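Local atomic coordinates of cleavage stimulation factor 77 (Encephalitozoon cuniculi, PDB entry 2UY1), a protein that probably binds mRNA, as a helical-repeat protein of the suppressor of forked family, whose members act in the 3'-end processing of pre-mRNA. Residues Y216-E221 / E433-R438; R300-F305 / F327-A332; G318-I323 / F448-I453. All coordinates share one frame; numbering follows the deposited sequence.

In the fold
The chain first passes through helix 213-225, the early half of interaction 1. It then supplies 300-305 for interaction 2 and 318-323 for interaction 3. Residues 327-332 close the short loop of interaction 2, 433-438 close the long loop of interaction 1, and 448-453 close interaction 3 last. Interaction 2 therefore falls within the loop of interaction 1, while interaction 3 crosses both. Interactions 2 and 3 share helix 319-333; their centres are about 17 Å apart and they meet where Phe327 CD2 lies 3.9 Å from Phe448 CZ. Interactions 1 and 3 bind helix 434-446, the last one modelled, and the following turn to two separate regions of the helical array.

Interaction 1 of 3, residues Y216-E221 / E433-R438; sequences YFFYSE and EGILGR
In the helical array of this suppressor of forked protein, helix 434-446, the last one modelled, is laid across an earlier one, and Ile435 meets Phe217 and Phe218. Helices 213-225 and 434-446 cross here almost at right angles: the axes of the two short segments make 103° and approach to 9.9 Å. Ile435 and Phe218 give the two largest shares of the contact. The CG2 of Ile435 sits over a face of the Phe218 ring, 4.1 Å from the centroid, in a CH-pi contact offset toward the rim. Ile435 CG1 lies close to the same ring, 3.4 Å from Phe218 CD1. CG1 is anti to the backbone N (chi1 -170°), which carries CD1 on past Phe218 to the CB of Glu221. Ala176 and Ile179 of helix 173-184 also touch both Phe218 and Ile435, and Asp180 accepts a hydrogen bond from the Ile435 amide.

The Phe217 ring reaches the next turn of the second helix. The backbone O of Ile435 lies at the ring edge, 3.9 Å from Phe217 CE2. Arg438 CB is 4.1 Å from Phe217 CE2. The bent chain of Glu221 passes over one face of this ring through its CG.

At the polar side of the contact, Glu221 OE1 and Arg438 NH1 do not touch, being 5.3 Å apart. A water donates to Glu221 OE1 and accepts a long, weak bond from Arg438 NH1, lying in the guanidinium plane. Both charges have stronger partners on another protein chain, a basic side chain for Glu221 and an acidic one for Arg438. Tyr251 also bonds to Glu221 OE2. An apolar centre flanked by charges at a chain interface is thus how the crossing helix is seated on the stacked helices of a HAT-repeat (half-a-TPR) fold.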
loop_
_atom_site.group_PDB
_atom_site.type_symbol
_atom_site.label_atom_id
_atom_site.label_comp_id
_atom_site.label_asym_id
_atom_site.label_seq_id
_atom_site.Cartn_x
_atom_site.Cartn_y
_atom_site.Cartn_z
ATOM N N TYR B 216 31.800 -12.969 -2.860
ATOM C CA TYR B 216 32.107 -14.005 -3.851
ATOM C C TYR B 216 31.373 -13.687 -5.130
ATOM O O TYR B 216 31.924 -13.874 -6.211
ATOM C CB TYR B 216 31.729 -15.402 -3.317
ATOM C CG TYR B 216 32.484 -15.746 -2.063
ATOM C CD1 TYR B 216 33.721 -16.409 -2.125
ATOM C CD2 TYR B 216 32.011 -15.334 -0.800
ATOM C CE1 TYR B 216 34.472 -16.685 -0.940
ATOM C CE2 TYR B 216 32.743 -15.602 0.363
ATOM C CZ TYR B 216 33.956 -16.271 0.278
ATOM O OH TYR B 216 34.659 -16.570 1.429
ATOM N N PHE B 217 30.130 -13.226 -5.022
ATOM C CA PHE B 217 29.385 -12.781 -6.222
ATOM C C PHE B 217 30.079 -11.560 -6.887
ATOM O O PHE B 217 30.112 -11.489 -8.107
ATOM C CB PHE B 217 27.907 -12.482 -5.892
ATOM C CG PHE B 217 27.150 -11.710 -7.007
ATOM C CD1 PHE B 217 26.418 -12.395 -7.960
ATOM C CD2 PHE B 217 27.218 -10.286 -7.088
ATOM C CE1 PHE B 217 25.698 -11.689 -8.972
ATOM C CE2 PHE B 217 26.566 -9.561 -8.104
ATOM C CZ PHE B 217 25.817 -10.264 -9.077
ATOM N N PHE B 218 30.585 -10.595 -6.090
ATOM C CA PHE B 218 31.274 -9.406 -6.653
ATOM C C PHE B 218 32.457 -9.801 -7.556
ATOM O O PHE B 218 32.567 -9.363 -8.710
ATOM C CB PHE B 218 31.884 -8.491 -5.583
ATOM C CG PHE B 218 30.907 -7.834 -4.636
ATOM C CD1 PHE B 218 29.543 -7.665 -4.931
ATOM C CD2 PHE B 218 31.399 -7.294 -3.457
ATOM C CE1 PHE B 218 28.666 -7.026 -4.019
ATOM C CE2 PHE B 218 30.545 -6.654 -2.567
ATOM C CZ PHE B 218 29.176 -6.537 -2.843
ATOM N N TYR B 219 33.340 -10.636 -7.015
ATOM C CA TYR B 219 34.512 -11.165 -7.747
ATOM C C TYR B 219 34.127 -12.051 -8.906
ATOM O O TYR B 219 34.694 -11.936 -10.006
ATOM C CB TYR B 219 35.450 -11.924 -6.788
ATOM C CG TYR B 219 36.884 -12.108 -7.288
ATOM C CD1 TYR B 219 37.425 -11.251 -8.237
ATOM C CD2 TYR B 219 37.723 -13.066 -6.728
ATOM C CE1 TYR B 219 38.741 -11.363 -8.653
ATOM C CE2 TYR B 219 39.038 -13.232 -7.169
ATOM C CZ TYR B 219 39.545 -12.389 -8.105
ATOM O OH TYR B 219 40.850 -12.549 -8.539
ATOM N N SER B 220 33.187 -12.963 -8.688
ATOM C CA SER B 220 32.719 -13.814 -9.780
ATOM C C SER B 220 32.303 -12.950 -10.990
ATOM O O SER B 220 32.684 -13.228 -12.142
ATOM C CB SER B 220 31.536 -14.668 -9.285
ATOM O OG SER B 220 30.917 -15.374 -10.371
ATOM N N GLU B 221 31.518 -11.900 -10.699
ATOM C CA GLU B 221 30.987 -11.002 -11.734
ATOM C C GLU B 221 32.112 -10.245 -12.398
ATOM O O GLU B 221 32.165 -10.199 -13.601
ATOM C CB GLU B 221 29.951 -10.033 -11.196
ATOM C CG GLU B 221 28.542 -10.642 -10.981
ATOM C CD GLU B 221 27.874 -11.197 -12.236
ATOM O OE1 GLU B 221 27.426 -10.407 -13.105
ATOM O OE2 GLU B 221 27.735 -12.433 -12.335
ATOM N N GLU B 433 23.056 0.504 -6.126
ATOM C CA GLU B 433 23.848 0.957 -7.248
ATOM C C GLU B 433 25.173 0.143 -7.408
ATOM O O GLU B 433 25.604 -0.500 -6.488
ATOM C CB GLU B 433 24.210 2.431 -6.999
ATOM C CG GLU B 433 25.217 2.877 -8.029
ATOM C CD GLU B 433 25.532 4.354 -8.116
ATOM O OE1 GLU B 433 25.035 5.161 -7.268
ATOM O OE2 GLU B 433 26.294 4.659 -9.084
ATOM N N GLY B 434 25.848 0.215 -8.550
ATOM C CA GLY B 434 27.155 -0.464 -8.716
ATOM C C GLY B 434 27.065 -1.982 -8.553
ATOM O O GLY B 434 26.064 -2.587 -8.937
ATOM N N ILE B 435 28.100 -2.611 -7.973
ATOM C CA ILE B 435 28.137 -4.069 -7.917
ATOM C C ILE B 435 27.192 -4.666 -6.848
ATOM O O ILE B 435 26.721 -5.824 -6.969
ATOM C CB ILE B 435 29.604 -4.627 -7.826
ATOM C CG1 ILE B 435 29.593 -6.153 -8.016
ATOM C CG2 ILE B 435 30.292 -4.160 -6.522
ATOM C CD1 ILE B 435 29.563 -6.601 -9.477
ATOM N N LEU B 436 26.884 -3.888 -5.816
ATOM C CA LEU B 436 25.840 -4.305 -4.860
ATOM C C LEU B 436 24.424 -4.204 -5.468
ATOM O O LEU B 436 23.587 -5.025 -5.226
ATOM C CB LEU B 436 25.943 -3.456 -3.595
ATOM C CG LEU B 436 25.141 -3.774 -2.322
ATOM C CD1 LEU B 436 25.256 -5.214 -1.852
ATOM C CD2 LEU B 436 25.573 -2.828 -1.209
ATOM N N GLY B 437 24.187 -3.153 -6.236
ATOM C CA GLY B 437 23.064 -3.061 -7.170
ATOM C C GLY B 437 22.867 -4.309 -7.990
ATOM O O GLY B 437 21.750 -4.858 -8.044
ATOM N N ARG B 438 23.950 -4.783 -8.611
ATOM C CA ARG B 438 23.937 -6.007 -9.415
ATOM C C ARG B 438 23.505 -7.237 -8.606
ATOM O O ARG B 438 22.702 -8.049 -9.061
ATOM C CB ARG B 438 25.307 -6.225 -10.085
ATOM C CG ARG B 438 25.502 -5.311 -11.274
ATOM C CD ARG B 438 26.926 -5.279 -11.778
ATOM N NE ARG B 438 27.133 -4.194 -12.753
ATOM C CZ ARG B 438 26.982 -4.293 -14.086
ATOM N NH1 ARG B 438 26.588 -5.443 -14.660
ATOM N NH2 ARG B 438 27.247 -3.241 -14.860
HETATM O O HOH W 1 25.627 -8.410 -13.420
#

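Interaction 2 of 3, residues R300-F305 / F327-A332; sequences RGLELF and FIEYYA
The carboxylate of Glu329 forms a salt bridge through OE1 with Arg306 NH2, while its OE2 lies at the edge of the Phe305 ring, near the ring plane and 4.0 Å from Phe305 CE2. Ring and carboxylate planes are 59° apart. The contact joins the start of helix 302-311 to the later part of helix 319-333, two successive helices of the HAT-repeat (half-a-TPR) array. No hydrogen bond links the two segments, so they are held by side-chain packing.

The Glu329 chain is bent at chi2 (-78°), which turns its acid group back toward the first helix and Arg306. Ile328 lies beside it on the same helix and meets Phe305 obliquely. Its CB is 4.0 Å from Phe305 CZ, and its CG2 stands above one ring face, toward the rim. Phe305 also touches Leu293 of helix 282-300, as well as Tyr324 and Cys325 on the facing helix.

Gly301 lies between helix 282-300 and helix 302-311. It has positive phi and occupies the N-cap position, and its O accepts the amide of Phe305. Leu302 follows directly and points at helix 319-333. It runs past Ile328 in the opposite direction, and both side chains touch Leu297 of helix 282-300. The methyl Leu302 CD1 ends 4.1 Å from Ile328 CG2 and 4.2 Å from Ala332 CB.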
loop_
_atom_site.group_PDB
_atom_site.type_symbol
_atom_site.label_atom_id
_atom_site.label_comp_id
_atom_site.label_asym_id
_atom_site.label_seq_id
_atom_site.Cartn_x
_atom_site.Cartn_y
_atom_site.Cartn_z
ATOM N N ARG B 300 16.851 -25.683 -21.497
ATOM C CA ARG B 300 16.202 -26.793 -22.200
ATOM C C ARG B 300 14.900 -26.428 -22.905
ATOM O O ARG B 300 14.489 -27.106 -23.852
ATOM C CB ARG B 300 15.864 -27.865 -21.206
ATOM C CG ARG B 300 17.030 -28.405 -20.411
ATOM C CD ARG B 300 18.195 -28.922 -21.273
ATOM N NE ARG B 300 19.174 -29.648 -20.443
ATOM C CZ ARG B 300 20.365 -30.063 -20.874
ATOM N NH1 ARG B 300 20.751 -29.816 -22.120
ATOM N NH2 ARG B 300 21.178 -30.722 -20.066
ATOM N N GLY B 301 14.213 -25.407 -22.406
ATOM C CA GLY B 301 13.015 -24.971 -23.046
ATOM C C GLY B 301 11.782 -25.454 -22.325
ATOM O O GLY B 301 11.851 -26.070 -21.267
ATOM N N LEU B 302 10.646 -25.102 -22.888
ATOM C CA LEU B 302 9.386 -25.259 -22.201
ATOM C C LEU B 302 9.025 -26.735 -22.065
ATOM O O LEU B 302 8.711 -27.192 -20.957
ATOM C CB LEU B 302 8.316 -24.441 -22.921
ATOM C CG LEU B 302 7.040 -23.865 -22.337
ATOM C CD1 LEU B 302 7.226 -22.924 -21.158
ATOM C CD2 LEU B 302 6.534 -23.084 -23.494
ATOM N N GLU B 303 9.099 -27.527 -23.139
ATOM C CA GLU B 303 8.684 -28.920 -22.940
ATOM C C GLU B 303 9.423 -29.651 -21.760
ATOM O O GLU B 303 8.791 -30.348 -21.053
ATOM C CB GLU B 303 8.578 -29.712 -24.258
ATOM C CG GLU B 303 7.419 -29.211 -25.198
ATOM C CD GLU B 303 6.057 -29.955 -25.066
ATOM O OE1 GLU B 303 5.407 -29.937 -23.984
ATOM O OE2 GLU B 303 5.586 -30.526 -26.107
ATOM N N LEU B 304 10.709 -29.405 -21.498
ATOM C CA LEU B 304 11.390 -29.982 -20.327
ATOM C C LEU B 304 11.090 -29.298 -18.982
ATOM O O LEU B 304 11.060 -29.974 -17.917
ATOM C CB LEU B 304 12.928 -30.076 -20.544
ATOM C CG LEU B 304 13.465 -31.347 -21.261
ATOM C CD1 LEU B 304 14.901 -31.218 -21.636
ATOM C CD2 LEU B 304 13.266 -32.570 -20.399
ATOM N N PHE B 305 10.886 -27.964 -19.012
ATOM C CA PHE B 305 10.224 -27.215 -17.873
ATOM C C PHE B 305 8.940 -27.964 -17.449
ATOM O O PHE B 305 8.714 -28.236 -16.293
ATOM C CB PHE B 305 9.903 -25.736 -18.273
ATOM C CG PHE B 305 8.959 -25.019 -17.328
ATOM C CD1 PHE B 305 9.449 -24.287 -16.258
ATOM C CD2 PHE B 305 7.603 -25.080 -17.521
ATOM C CE1 PHE B 305 8.597 -23.665 -15.367
ATOM C CE2 PHE B 305 6.714 -24.428 -16.668
ATOM C CZ PHE B 305 7.203 -23.733 -15.591
ATOM N N PHE B 327 2.163 -18.399 -14.254
ATOM C CA PHE B 327 2.704 -17.171 -14.811
ATOM C C PHE B 327 3.711 -17.465 -15.930
ATOM O O PHE B 327 3.780 -16.768 -16.878
ATOM C CB PHE B 327 3.440 -16.358 -13.774
ATOM C CG PHE B 327 2.579 -15.643 -12.740
ATOM C CD1 PHE B 327 1.209 -15.425 -12.898
ATOM C CD2 PHE B 327 3.229 -15.069 -11.628
ATOM C CE1 PHE B 327 0.481 -14.705 -11.944
ATOM C CE2 PHE B 327 2.493 -14.346 -10.648
ATOM C CZ PHE B 327 1.118 -14.198 -10.790
ATOM N N ILE B 328 4.612 -18.411 -15.764
ATOM C CA ILE B 328 5.440 -18.746 -16.935
ATOM C C ILE B 328 4.569 -19.165 -18.151
ATOM O O ILE B 328 4.928 -18.857 -19.265
ATOM C CB ILE B 328 6.345 -19.936 -16.674
ATOM C CG1 ILE B 328 7.361 -19.663 -15.545
ATOM C CG2 ILE B 328 6.964 -20.386 -17.993
ATOM C CD1 ILE B 328 8.195 -18.430 -15.711
ATOM N N GLU B 329 3.491 -19.895 -17.919
ATOM C CA GLU B 329 2.794 -20.499 -19.016
ATOM C C GLU B 329 2.075 -19.383 -19.688
ATOM O O GLU B 329 2.096 -19.300 -20.882
ATOM C CB GLU B 329 1.826 -21.615 -18.612
ATOM C CG GLU B 329 2.508 -22.916 -18.257
ATOM C CD GLU B 329 2.969 -23.759 -19.490
ATOM O OE1 GLU B 329 2.669 -23.450 -20.666
ATOM O OE2 GLU B 329 3.633 -24.786 -19.242
ATOM N N TYR B 330 1.477 -18.481 -18.911
ATOM C CA TYR B 330 0.829 -17.298 -19.534
ATOM C C TYR B 330 1.797 -16.410 -20.374
ATOM O O TYR B 330 1.553 -16.185 -21.543
ATOM C CB TYR B 330 0.054 -16.440 -18.513
ATOM C CG TYR B 330 -0.622 -15.297 -19.207
ATOM C CD1 TYR B 330 -1.625 -15.552 -20.152
ATOM C CD2 TYR B 330 -0.205 -13.974 -19.009
ATOM C CE1 TYR B 330 -2.251 -14.505 -20.869
ATOM C CE2 TYR B 330 -0.840 -12.902 -19.726
ATOM C CZ TYR B 330 -1.842 -13.209 -20.654
ATOM O OH TYR B 330 -2.507 -12.206 -21.351
ATOM N N TYR B 331 2.876 -15.909 -19.756
ATOM C CA TYR B 331 3.798 -14.965 -20.433
ATOM C C TYR B 331 4.661 -15.605 -21.531
ATOM O O TYR B 331 5.113 -14.922 -22.403
ATOM C CB TYR B 331 4.646 -14.207 -19.383
ATOM C CG TYR B 331 3.722 -13.338 -18.600
ATOM C CD1 TYR B 331 3.227 -12.181 -19.158
ATOM C CD2 TYR B 331 3.247 -13.727 -17.347
ATOM C CE1 TYR B 331 2.290 -11.416 -18.489
ATOM C CE2 TYR B 331 2.302 -12.962 -16.662
ATOM C CZ TYR B 331 1.841 -11.798 -17.246
ATOM O OH TYR B 331 0.880 -11.002 -16.616
ATOM N N ALA B 332 4.836 -16.921 -21.488
ATOM C CA ALA B 332 5.678 -17.606 -22.476
ATOM C C ALA B 332 4.825 -17.982 -23.700
ATOM O O ALA B 332 5.237 -17.796 -24.822
ATOM C CB ALA B 332 6.356 -18.839 -21.861
#

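Interaction 3 of 3, residues G318-I323 / F448-I453; sequences GPHVFI and FLDLKI
The His320 ring meets Asp450 with its edge and Leu451 with a face. At the edge, His320 NE2 donates to Asp450 OD1 over 3.1 Å, with an N-H...O angle of 155°. The acceptor lies in the imidazole plane, but the donor stands 47° above the plane of the carboxylate. Over the face, Leu451 CB forms a CH-pi contact 3.8 Å from the centroid of the His320 ring. Leu451 CD2 reaches farther, to 3.6 Å from His320 CG. Together the bond and the covered face probably limit how far the ring can turn.

Phe448 slides past His320 in the opposite direction. Its CD2 meets the histidine edge, and Phe448 CE2 comes within 3.3 Å of the His320 backbone O. With CG anti to the backbone N (chi1 176°), the phenyl extends to helix 319-333, where Ile323 CG2 lies at its edge, 3.9 Å from Phe448 CZ. Leu449 CG covers the middle of one phenyl face.

Ile290 of helix 282-300 touches His320, Phe448 and Leu451. Phe448 and Leu451 bond to each other through both N and O, closing a type II' beta turn. Phe448, Asp450 and Leu451 of this turn all reach His320, docking the loop after helix 434-446 on the N-terminal end of helix 319-333 in the HAT-repeat array.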
loop_
_atom_site.group_PDB
_atom_site.type_symbol
_atom_site.label_atom_id
_atom_site.label_comp_id
_atom_site.label_asym_id
_atom_site.label_seq_id
_atom_site.Cartn_x
_atom_site.Cartn_y
_atom_site.Cartn_z
ATOM N N GLY B 318 4.650 -26.295 -2.757
ATOM C CA GLY B 318 3.831 -25.225 -2.145
ATOM C C GLY B 318 2.945 -24.485 -3.132
ATOM O O GLY B 318 3.055 -24.681 -4.356
ATOM N N PRO B 319 2.093 -23.588 -2.605
ATOM C CA PRO B 319 1.254 -22.670 -3.399
ATOM C C PRO B 319 2.056 -21.852 -4.419
ATOM O O PRO B 319 1.640 -21.712 -5.563
ATOM C CB PRO B 319 0.646 -21.741 -2.330
ATOM C CG PRO B 319 0.642 -22.570 -1.086
ATOM C CD PRO B 319 1.933 -23.358 -1.153
ATOM N N HIS B 320 3.209 -21.333 -4.036
ATOM C CA HIS B 320 3.995 -20.473 -4.926
ATOM C C HIS B 320 4.419 -21.122 -6.233
ATOM O O HIS B 320 4.677 -20.430 -7.204
ATOM C CB HIS B 320 5.287 -20.054 -4.210
ATOM C CG HIS B 320 5.073 -19.069 -3.109
ATOM N ND1 HIS B 320 4.814 -19.241 -1.792
ATOM C CD2 HIS B 320 5.079 -17.710 -3.327
ATOM C CE1 HIS B 320 4.693 -17.992 -1.235
ATOM N NE2 HIS B 320 4.877 -17.084 -2.179
ATOM N N VAL B 321 4.614 -22.441 -6.215
ATOM C CA VAL B 321 5.261 -23.144 -7.321
ATOM C C VAL B 321 4.225 -23.260 -8.411
ATOM O O VAL B 321 4.541 -23.126 -9.561
ATOM C CB VAL B 321 5.832 -24.580 -6.864
ATOM C CG1 VAL B 321 6.368 -25.432 -8.078
ATOM C CG2 VAL B 321 6.930 -24.382 -5.892
ATOM N N PHE B 322 2.971 -23.400 -8.004
ATOM C CA PHE B 322 1.846 -23.424 -8.940
ATOM C C PHE B 322 1.616 -22.063 -9.563
ATOM O O PHE B 322 1.303 -21.994 -10.720
ATOM C CB PHE B 322 0.550 -23.805 -8.215
ATOM C CG PHE B 322 0.500 -25.241 -7.708
ATOM C CD1 PHE B 322 0.075 -26.266 -8.534
ATOM C CD2 PHE B 322 0.863 -25.539 -6.392
ATOM C CE1 PHE B 322 0.001 -27.591 -8.065
ATOM C CE2 PHE B 322 0.786 -26.859 -5.901
ATOM C CZ PHE B 322 0.328 -27.880 -6.743
ATOM N N ILE B 323 1.639 -20.997 -8.751
ATOM C CA ILE B 323 1.470 -19.620 -9.201
ATOM C C ILE B 323 2.615 -19.225 -10.129
ATOM O O ILE B 323 2.409 -18.598 -11.162
ATOM C CB ILE B 323 1.460 -18.629 -8.000
ATOM C CG1 ILE B 323 0.376 -18.960 -6.958
ATOM C CG2 ILE B 323 1.436 -17.156 -8.461
ATOM C CD1 ILE B 323 0.476 -18.046 -5.673
ATOM N N PHE B 448 10.713 -14.953 -5.194
ATOM C CA PHE B 448 9.459 -14.976 -5.997
ATOM C C PHE B 448 8.336 -14.471 -5.108
ATOM O O PHE B 448 8.000 -15.086 -4.084
ATOM C CB PHE B 448 9.117 -16.373 -6.576
ATOM C CG PHE B 448 7.775 -16.435 -7.332
ATOM C CD1 PHE B 448 7.577 -15.734 -8.551
ATOM C CD2 PHE B 448 6.692 -17.152 -6.816
ATOM C CE1 PHE B 448 6.346 -15.805 -9.256
ATOM C CE2 PHE B 448 5.480 -17.208 -7.497
ATOM C CZ PHE B 448 5.301 -16.534 -8.726
ATOM N N LEU B 449 7.763 -13.336 -5.476
ATOM C CA LEU B 449 6.759 -12.723 -4.625
ATOM C C LEU B 449 7.324 -12.551 -3.192
ATOM O O LEU B 449 8.376 -11.956 -3.035
ATOM C CB LEU B 449 5.488 -13.547 -4.658
ATOM C CG LEU B 449 4.927 -13.663 -6.107
ATOM C CD1 LEU B 449 3.631 -14.358 -6.075
ATOM C CD2 LEU B 449 4.748 -12.272 -6.715
ATOM N N ASP B 450 6.630 -13.074 -2.179
ATOM C CA ASP B 450 7.040 -12.949 -0.784
ATOM C C ASP B 450 7.871 -14.155 -0.291
ATOM O O ASP B 450 8.352 -14.194 0.875
ATOM C CB ASP B 450 5.791 -12.777 0.087
ATOM C CG ASP B 450 4.920 -13.974 0.063
ATOM O OD1 ASP B 450 4.345 -14.259 -1.028
ATOM O OD2 ASP B 450 4.836 -14.638 1.139
ATOM N N LEU B 451 8.016 -15.136 -1.175
ATOM C CA LEU B 451 8.926 -16.243 -0.979
ATOM C C LEU B 451 10.360 -15.730 -1.209
ATOM O O LEU B 451 10.743 -15.453 -2.343
ATOM C CB LEU B 451 8.620 -17.322 -2.000
ATOM C CG LEU B 451 9.208 -18.715 -1.809
ATOM C CD1 LEU B 451 8.833 -19.289 -0.432
ATOM C CD2 LEU B 451 8.631 -19.572 -2.922
ATOM N N LYS B 452 11.119 -15.575 -0.131
ATOM C CA LYS B 452 12.432 -14.931 -0.137
ATOM C C LYS B 452 13.482 -15.822 0.504
ATOM O O LYS B 452 13.123 -16.654 1.307
ATOM C CB LYS B 452 12.366 -13.583 0.587
ATOM C CG LYS B 452 11.594 -12.536 -0.236
ATOM C CD LYS B 452 11.439 -11.239 0.423
ATOM C CE LYS B 452 10.680 -10.267 -0.536
ATOM N NZ LYS B 452 10.692 -8.867 -0.071
ATOM N N ILE B 453 14.748 -15.654 0.123
ATOM C CA ILE B 453 15.920 -16.305 0.756
ATOM C C ILE B 453 16.052 -15.724 2.204
ATOM O O ILE B 453 16.019 -14.524 2.366
ATOM C CB ILE B 453 17.195 -16.040 -0.132
ATOM C CG1 ILE B 453 17.127 -16.791 -1.476
ATOM C CG2 ILE B 453 18.510 -16.388 0.562
ATOM C CD1 ILE B 453 18.173 -16.304 -2.566
#